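Local coordinates for protein CopC (Methylosinus trichosporium OB3b, PDB 5ICU) that binds copper(II) and probably serves in periplasmic copper homeostasis, as a member of the CopC family with a cupredoxin-like beta fold, at residues L68-Y73 / V95-N100. Residues are numbered along the deposited sequence; the frame is centred on the assembly and turned at random.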
loop_
_atom_site.group_PDB
_atom_site.type_symbol
_atom_site.label_atom_id
_atom_site.label_comp_id
_atom_site.label_asym_id
_atom_site.label_seq_id
_atom_site.Cartn_x
_atom_site.Cartn_y
_atom_site.Cartn_z
ATOM N N LEU A 68 9.959 -7.096 -5.377
ATOM C CA LEU A 68 9.198 -8.159 -4.754
ATOM C C LEU A 68 9.274 -9.455 -5.546
ATOM O O LEU A 68 8.905 -9.492 -6.714
ATOM C CB LEU A 68 7.734 -7.758 -4.611
ATOM C CG LEU A 68 7.412 -6.484 -3.803
ATOM C CD1 LEU A 68 5.924 -6.350 -3.688
ATOM C CD2 LEU A 68 8.056 -6.488 -2.440
ATOM N N ALA A 69 9.668 -10.523 -4.850
ATOM C CA ALA A 69 9.640 -11.854 -5.381
ATOM C C ALA A 69 8.233 -12.265 -5.762
ATOM O O ALA A 69 7.253 -11.786 -5.190
ATOM C CB ALA A 69 10.216 -12.814 -4.358
ATOM N N VAL A 70 8.093 -13.139 -6.723
ATOM C CA VAL A 70 6.837 -13.728 -7.090
ATOM C C VAL A 70 6.193 -14.338 -5.839
ATOM O O VAL A 70 6.865 -15.003 -5.039
ATOM C CB VAL A 70 7.065 -14.783 -8.229
ATOM C CG1 VAL A 70 5.872 -15.663 -8.408
ATOM C CG2 VAL A 70 7.455 -14.100 -9.518
ATOM N N GLY A 71 4.898 -14.098 -5.699
ATOM C CA GLY A 71 4.096 -14.608 -4.611
ATOM C C GLY A 71 3.085 -13.577 -4.133
ATOM O O GLY A 71 2.864 -12.537 -4.752
ATOM N N SER A 72 2.437 -13.921 -3.022
ATOM C CA SER A 72 1.372 -13.084 -2.485
ATOM C C SER A 72 1.889 -12.200 -1.347
ATOM O O SER A 72 2.840 -12.545 -0.625
ATOM C CB SER A 72 0.223 -13.939 -2.000
ATOM O OG SER A 72 0.548 -14.577 -0.785
ATOM N N TYR A 73 1.262 -11.025 -1.254
ATOM C CA TYR A 73 1.597 -9.980 -0.286
ATOM C C TYR A 73 0.352 -9.381 0.304
ATOM O O TYR A 73 -0.703 -9.394 -0.305
ATOM C CB TYR A 73 2.436 -8.867 -0.963
ATOM C CG TYR A 73 3.775 -9.351 -1.454
ATOM C CD1 TYR A 73 3.893 -9.916 -2.719
ATOM C CD2 TYR A 73 4.887 -9.312 -0.655
ATOM C CE1 TYR A 73 5.092 -10.431 -3.153
ATOM C CE2 TYR A 73 6.095 -9.835 -1.080
ATOM C CZ TYR A 73 6.191 -10.384 -2.333
ATOM O OH TYR A 73 7.416 -10.909 -2.747
ATOM N N VAL A 95 2.012 -11.023 -6.943
ATOM C CA VAL A 95 2.991 -10.810 -8.030
ATOM C C VAL A 95 3.116 -12.132 -8.748
ATOM O O VAL A 95 3.588 -13.106 -8.192
ATOM C CB VAL A 95 4.346 -10.351 -7.477
ATOM C CG1 VAL A 95 5.354 -10.160 -8.593
ATOM C CG2 VAL A 95 4.185 -9.045 -6.686
ATOM N N ASP A 96 2.633 -12.150 -9.981
ATOM C CA ASP A 96 2.788 -13.317 -10.863
ATOM C C ASP A 96 4.162 -13.332 -11.544
ATOM O O ASP A 96 4.759 -12.301 -11.748
ATOM C CB ASP A 96 1.751 -13.261 -11.995
ATOM C CG ASP A 96 0.318 -13.444 -11.576
ATOM O OD1 ASP A 96 0.080 -13.995 -10.502
ATOM O OD2 ASP A 96 -0.553 -13.056 -12.397
ATOM N N PRO A 97 4.642 -14.519 -11.941
ATOM C CA PRO A 97 5.820 -14.593 -12.803
ATOM C C PRO A 97 5.475 -14.102 -14.215
ATOM O O PRO A 97 4.369 -14.264 -14.699
ATOM C CB PRO A 97 6.165 -16.084 -12.804
ATOM C CG PRO A 97 4.868 -16.748 -12.533
ATOM C CD PRO A 97 4.070 -15.843 -11.669
ATOM N N HIS A 98 6.448 -13.461 -14.837
ATOM C CA HIS A 98 6.350 -13.103 -16.257
ATOM C C HIS A 98 7.392 -13.824 -17.105
ATOM O O HIS A 98 7.548 -13.529 -18.300
ATOM C CB HIS A 98 6.435 -11.581 -16.493
ATOM C CG HIS A 98 7.629 -10.949 -15.889
ATOM N ND1 HIS A 98 7.544 -10.239 -14.714
ATOM C CD2 HIS A 98 8.924 -10.917 -16.270
ATOM C CE1 HIS A 98 8.757 -9.842 -14.371
ATOM N NE2 HIS A 98 9.604 -10.219 -15.300
ATOM N N GLU A 99 8.122 -14.744 -16.485
ATOM C CA GLU A 99 9.151 -15.546 -17.124
ATOM C C GLU A 99 9.438 -16.687 -16.169
ATOM O O GLU A 99 8.998 -16.670 -15.013
ATOM C CB GLU A 99 10.419 -14.696 -17.419
ATOM C CG GLU A 99 11.132 -14.194 -16.164
ATOM C CD GLU A 99 12.191 -13.165 -16.420
ATOM O OE1 GLU A 99 12.637 -13.122 -17.544
ATOM O OE2 GLU A 99 12.477 -12.368 -15.481
ATOM N N ASN A 100 10.185 -17.676 -16.618
ATOM C CA ASN A 100 10.594 -18.757 -15.718
ATOM C C ASN A 100 11.475 -18.243 -14.582
ATOM O O ASN A 100 12.334 -17.371 -14.784
ATOM C CB ASN A 100 11.368 -19.828 -16.509
ATOM C CG ASN A 100 10.482 -20.582 -17.475
ATOM O OD1 ASN A 100 9.379 -20.979 -17.134
ATOM N ND2 ASN A 100 10.933 -20.721 -18.684
#
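A tyrosine corner leads into strand 71-80 of the cupredoxin-like beta fold, where Gly71 pairs with Val95 at the end of neighbouring strand 86-95. The turn between these antiparallel strands carries the copper ligands Asp83 and His85. Gly71 and Val95 form a hydrogen-bonded pair: Gly71 N donates to Val95 O (3.0 Å), and Val95 N returns a bond to Gly71 O (2.8 Å). With phi at 141°, Gly71 adopts a backbone shape in which a CB would strike the preceding carbonyl, so glycine suits the entry into the strand. Four residues back from the tyrosine, Ala69 O, which lies in the ring plane at its edge, accepts a bond of 2.6 Å from Tyr73 OH; this ties the loop 68-70 to strand 71-80. Leu68 CD1 sits over the centre of one ring face. Branched Val95 suits the buried side: its CG2, set anti to its own carbonyl carbon, meets Tyr73 CE1 obliquely at 3.9 Å. Past Val95, where the chain leaves the strand, Pro97 suits its exposed place, having an apolar ring and no N-H to satisfy; Val70 crosses it at about a right angle, with CG1 3.7 Å from Pro97 CD and CG2 3.7 Å from Pro97 CA.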